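PDB 2YXY: hypothetical conserved protein from Geobacillus kaustophilus, which is of unknown function, belongs to the DUF1811 family of the SH3 clan, and combines a pair of helices with a small antiparallel beta-sheet. Local coordinates for residues Tyr77-Tyr82 with Trp89-Lys94; Gly85-Gly90 with Ala101-Leu106. All blocks are in the same frame, centred on the assembly; numbering follows the deposited sequence.

Interaction 1 (Tyr77-Tyr82 with Trp89-Lys94); sequences YFKVRY and WGWRLK
Y82 and W89 stack their rings at one end of this strand pair: the tyrosine ring and the five-membered ring of the indole have centroids 4.2 Å apart and planes only 3° from parallel, an offset stack. The two side chains lie side by side and point the same way. W89 CB adds a CH-pi contact over the same tyrosine. On that side of the sheet the methylenes of K79 lie beside the W91 indole, with K79 CB 3.6 Å from W91 NE1.

The backbone bonds are those of an antiparallel ladder. K79 and W91 form a hydrogen-bonded pair, K79 N to W91 O being nearly straight at 177°, and L93 N donates to Y77 O, which also accepts from a water that in turn takes K94 N. The register shifts by one residue between V80 and Y82, where W89 O accepts two amides, R81 N at 2.7 Å and Y82 N at 3.0 Å. W89 N answers with a bond to Y82 O.

F78 crosses the opposite side of the sheet. With CG anti to the backbone N (chi1 -170°), its ring spans G90 and the start of W91, with F78 CE2 3.3 Å from W91 N, which lies over one ring face. G90 also brings its CA to 3.1 Å from K79 O, a close CA-H...O approach. At the outer end of R81, the guanidinium has a salt bridge to E99.

Two residues, R81 and Y82, thus face the single residue W89, which defines a classic beta bulge in the antiparallel hairpin of strands 76-84 and 87-92.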
# COMPACT_ATOMS: atom_id res chain seq x y z
N TYR A 77 3.96 12.26 -6.86
CA TYR A 77 4.80 11.22 -7.45
C TYR A 77 5.86 10.71 -6.51
O TYR A 77 6.31 11.43 -5.60
CB TYR A 77 5.45 11.70 -8.76
CG TYR A 77 4.47 11.85 -9.90
CD1 TYR A 77 3.59 12.94 -9.97
CD2 TYR A 77 4.34 10.85 -10.87
CE1 TYR A 77 2.62 13.03 -10.95
CE2 TYR A 77 3.38 10.93 -11.85
CZ TYR A 77 2.51 12.01 -11.90
OH TYR A 77 1.53 12.06 -12.88
N PHE A 78 6.27 9.47 -6.74
CA PHE A 78 7.28 8.83 -5.90
C PHE A 78 8.42 8.35 -6.78
O PHE A 78 8.21 7.70 -7.80
CB PHE A 78 6.62 7.65 -5.16
CG PHE A 78 7.48 7.03 -4.09
CD1 PHE A 78 8.08 5.80 -4.30
CD2 PHE A 78 7.63 7.66 -2.86
CE1 PHE A 78 8.81 5.19 -3.29
CE2 PHE A 78 8.37 7.06 -1.83
CZ PHE A 78 8.96 5.81 -2.05
N LYS A 79 9.64 8.64 -6.35
CA LYS A 79 10.81 8.24 -7.11
C LYS A 79 11.40 7.02 -6.41
O LYS A 79 11.84 7.11 -5.28
CB LYS A 79 11.82 9.37 -7.13
CG LYS A 79 12.66 9.41 -8.38
CD LYS A 79 13.49 8.18 -8.54
CE LYS A 79 14.44 8.38 -9.71
NZ LYS A 79 15.16 9.68 -9.60
N VAL A 80 11.42 5.89 -7.10
CA VAL A 80 11.93 4.67 -6.50
C VAL A 80 13.45 4.54 -6.49
O VAL A 80 14.11 4.61 -7.53
CB VAL A 80 11.37 3.44 -7.21
CG1 VAL A 80 11.94 2.18 -6.58
CG2 VAL A 80 9.83 3.46 -7.18
N ARG A 81 14.01 4.35 -5.31
CA ARG A 81 15.43 4.17 -5.17
C ARG A 81 15.65 2.67 -5.32
O ARG A 81 16.46 2.23 -6.13
CB ARG A 81 15.90 4.66 -3.79
CG ARG A 81 17.36 4.33 -3.47
CD ARG A 81 17.69 4.66 -2.01
NE ARG A 81 18.86 3.90 -1.56
CZ ARG A 81 19.25 3.79 -0.29
NH1 ARG A 81 18.57 4.38 0.68
NH2 ARG A 81 20.31 3.06 0.01
N TYR A 82 14.92 1.88 -4.54
CA TYR A 82 15.06 0.43 -4.65
C TYR A 82 13.90 -0.34 -4.06
O TYR A 82 13.19 0.15 -3.18
CB TYR A 82 16.37 -0.02 -4.01
CG TYR A 82 16.34 -0.04 -2.51
CD1 TYR A 82 16.03 -1.20 -1.82
CD2 TYR A 82 16.63 1.11 -1.78
CE1 TYR A 82 16.00 -1.23 -0.43
CE2 TYR A 82 16.61 1.10 -0.39
CZ TYR A 82 16.29 -0.07 0.28
OH TYR A 82 16.26 -0.10 1.65
N TRP A 89 11.45 1.60 -1.75
CA TRP A 89 12.08 2.62 -0.93
C TRP A 89 12.42 3.75 -1.89
O TRP A 89 12.97 3.51 -2.97
CB TRP A 89 13.35 2.10 -0.30
CG TRP A 89 13.11 0.97 0.63
CD1 TRP A 89 12.86 -0.33 0.30
CD2 TRP A 89 13.09 1.04 2.04
NE1 TRP A 89 12.68 -1.08 1.44
CE2 TRP A 89 12.83 -0.25 2.53
CE3 TRP A 89 13.28 2.08 2.96
CZ2 TRP A 89 12.74 -0.54 3.88
CZ3 TRP A 89 13.19 1.80 4.31
CH2 TRP A 89 12.93 0.49 4.76
N GLY A 90 12.08 4.97 -1.50
CA GLY A 90 12.33 6.12 -2.36
C GLY A 90 11.84 7.37 -1.67
O GLY A 90 11.85 7.44 -0.44
N TRP A 91 11.40 8.35 -2.44
CA TRP A 91 10.93 9.59 -1.84
C TRP A 91 9.90 10.31 -2.69
O TRP A 91 9.90 10.19 -3.92
CB TRP A 91 12.13 10.51 -1.57
CG TRP A 91 13.17 10.42 -2.64
CD1 TRP A 91 13.05 10.87 -3.93
CD2 TRP A 91 14.44 9.77 -2.56
NE1 TRP A 91 14.17 10.52 -4.65
CE2 TRP A 91 15.04 9.84 -3.84
CE3 TRP A 91 15.14 9.12 -1.52
CZ2 TRP A 91 16.30 9.29 -4.12
CZ3 TRP A 91 16.40 8.57 -1.80
CH2 TRP A 91 16.96 8.66 -3.09
N ARG A 92 9.00 11.05 -2.04
CA ARG A 92 7.98 11.81 -2.74
C ARG A 92 8.63 13.07 -3.28
O ARG A 92 9.36 13.74 -2.57
CB ARG A 92 6.85 12.20 -1.78
CG ARG A 92 6.11 11.02 -1.17
CD ARG A 92 5.33 11.46 0.07
NE ARG A 92 4.64 10.35 0.73
CZ ARG A 92 3.38 9.98 0.48
NH1 ARG A 92 2.84 8.96 1.14
NH2 ARG A 92 2.66 10.64 -0.42
N LEU A 93 8.36 13.39 -4.54
CA LEU A 93 8.95 14.59 -5.13
C LEU A 93 8.48 15.89 -4.46
O LEU A 93 9.30 16.70 -4.04
CB LEU A 93 8.65 14.62 -6.63
CG LEU A 93 9.16 13.37 -7.37
CD1 LEU A 93 8.87 13.48 -8.85
CD2 LEU A 93 10.66 13.22 -7.12
N LYS A 94 7.17 16.07 -4.33
CA LYS A 94 6.62 17.28 -3.73
C LYS A 94 6.89 17.42 -2.24
O LYS A 94 6.48 18.41 -1.63
CB LYS A 94 5.12 17.37 -3.97
CG LYS A 94 4.73 17.75 -5.39
CD LYS A 94 3.49 18.65 -5.44
CE LYS A 94 2.24 17.96 -4.89
NZ LYS A 94 2.36 17.62 -3.44
O HOH W 1 5.26 13.65 -4.60

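Interaction 2 (Gly85-Gly90 with Ala101-Leu106); sequences GVFAWG and ALPISL
V86 meets I104 just before strand 87-92 begins: V86 O accepts the amide of I104 at 2.9 Å, and the isoleucine side chain closes round the same oxygen, I104 CG2 coming to 3.4 Å from V86 O. That branch lies beside the backbone N, whereas CG1 takes the place between N and carbonyl carbon (chi1 57°).

F87 follows in a non-hydrogen-bonded pair with P103. Its CB leads away from the partner strand, yet the ring still borders it, F87 CD1 lying 4.1 Å from A101 CB and F87 CE1 near the proline CG.

A88 supplies the reciprocal bonds of the ladder. A88 N donates to L102 O and L102 N to A88 O, both 2.8 Å long, which identifies a hydrogen-bonded antiparallel pair; the side chains of A88 and L102 share one side of the sheet.

At W89 the contact turns to the other side. A101 CB stands 3.5 Å from the centroid of the six-membered ring of W89, only 2° off the normal, a CH-pi contact directly over the benzo part of the indole.

Strand 100-103, at the margin of the sheet, therefore pairs with 87-92 before running into the 3-10 turn 104-106. Helix 39-54 lies against this end, M51 touching F87 and P103 and A54 touching V86, while F78 of strand 76-84 packs on A88 and L102.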
# COMPACT_ATOMS: atom_id res chain seq x y z
N GLY A 85 11.07 -6.81 -1.13
CA GLY A 85 9.84 -7.46 -0.72
C GLY A 85 8.71 -6.79 -1.46
O GLY A 85 8.78 -6.64 -2.68
N VAL A 86 7.67 -6.35 -0.74
CA VAL A 86 6.55 -5.68 -1.40
C VAL A 86 6.65 -4.17 -1.18
O VAL A 86 5.67 -3.44 -1.31
CB VAL A 86 5.19 -6.20 -0.87
CG1 VAL A 86 5.10 -7.68 -1.12
CG2 VAL A 86 5.04 -5.92 0.60
N PHE A 87 7.86 -3.73 -0.86
CA PHE A 87 8.16 -2.33 -0.60
C PHE A 87 9.06 -1.63 -1.62
O PHE A 87 9.99 -2.21 -2.20
CB PHE A 87 8.81 -2.18 0.78
CG PHE A 87 7.88 -2.44 1.93
CD1 PHE A 87 6.99 -1.46 2.36
CD2 PHE A 87 7.90 -3.67 2.57
CE1 PHE A 87 6.11 -1.72 3.42
CE2 PHE A 87 7.03 -3.94 3.63
CZ PHE A 87 6.13 -2.96 4.06
N ALA A 88 8.77 -0.36 -1.84
CA ALA A 88 9.56 0.46 -2.74
C ALA A 88 10.12 1.51 -1.82
O ALA A 88 9.38 2.20 -1.14
CB ALA A 88 8.66 1.10 -3.79
N TRP A 89 11.45 1.60 -1.75
CA TRP A 89 12.08 2.62 -0.93
C TRP A 89 12.42 3.75 -1.89
O TRP A 89 12.97 3.51 -2.97
CB TRP A 89 13.35 2.10 -0.30
CG TRP A 89 13.11 0.97 0.63
CD1 TRP A 89 12.86 -0.33 0.30
CD2 TRP A 89 13.09 1.04 2.04
NE1 TRP A 89 12.68 -1.08 1.44
CE2 TRP A 89 12.83 -0.25 2.53
CE3 TRP A 89 13.28 2.08 2.96
CZ2 TRP A 89 12.74 -0.54 3.88
CZ3 TRP A 89 13.19 1.80 4.31
CH2 TRP A 89 12.93 0.49 4.76
N GLY A 90 12.08 4.97 -1.50
CA GLY A 90 12.33 6.12 -2.36
C GLY A 90 11.84 7.37 -1.67
O GLY A 90 11.85 7.44 -0.44
N ALA A 101 9.61 4.00 2.93
CA ALA A 101 9.22 2.70 2.38
C ALA A 101 7.72 2.71 2.09
O ALA A 101 6.90 2.93 2.98
CB ALA A 101 9.56 1.58 3.36
N LEU A 102 7.36 2.45 0.84
CA LEU A 102 5.96 2.48 0.44
C LEU A 102 5.57 1.14 -0.16
O LEU A 102 6.32 0.58 -0.95
CB LEU A 102 5.76 3.58 -0.59
CG LEU A 102 4.55 4.52 -0.51
CD1 LEU A 102 4.48 5.16 0.88
CD2 LEU A 102 4.67 5.59 -1.58
N PRO A 103 4.38 0.61 0.22
CA PRO A 103 3.94 -0.68 -0.34
C PRO A 103 3.75 -0.46 -1.83
O PRO A 103 3.27 0.62 -2.24
CB PRO A 103 2.59 -0.95 0.36
CG PRO A 103 2.62 -0.09 1.61
CD PRO A 103 3.37 1.17 1.14
N ILE A 104 4.11 -1.45 -2.65
CA ILE A 104 3.98 -1.29 -4.11
C ILE A 104 2.54 -1.05 -4.56
O ILE A 104 2.29 -0.53 -5.66
CB ILE A 104 4.61 -2.50 -4.88
CG1 ILE A 104 3.98 -3.84 -4.45
CG2 ILE A 104 6.11 -2.55 -4.60
CD1 ILE A 104 4.54 -5.05 -5.25
N SER A 105 1.59 -1.41 -3.70
CA SER A 105 0.18 -1.20 -4.03
C SER A 105 -0.17 0.30 -4.07
O SER A 105 -1.24 0.68 -4.54
CB SER A 105 -0.70 -1.91 -3.00
OG SER A 105 -0.33 -1.51 -1.68
N LEU A 106 0.71 1.16 -3.56
CA LEU A 106 0.45 2.60 -3.58
C LEU A 106 1.12 3.34 -4.77
O LEU A 106 1.13 4.57 -4.80
CB LEU A 106 0.87 3.23 -2.23
CG LEU A 106 0.08 2.71 -0.99
CD1 LEU A 106 0.43 3.53 0.24
CD2 LEU A 106 -1.43 2.81 -1.23

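Interactions 1 and 2 use the two opposite edges of strand 87-92, with 76-84 along one and 100-103 along the other, so together they make three consecutive strands of an antiparallel meander. Their centres are 10 Å apart, and they share W89 and G90. The W89 indole is held between them, Y82 on one face and A101 on the opposite face. On the other side of the sheet, F78 links both: F78 CE1 is 3.7 Å from A88 O, and F78 CD2 is 3.8 Å from L102 CD2. V80 CG2 extends this packing, 4.3 Å from A88 CB. The centre of interaction 2 lies about 7 Å from the centre of the chain. The centre of interaction 1 lies about 14 Å from it.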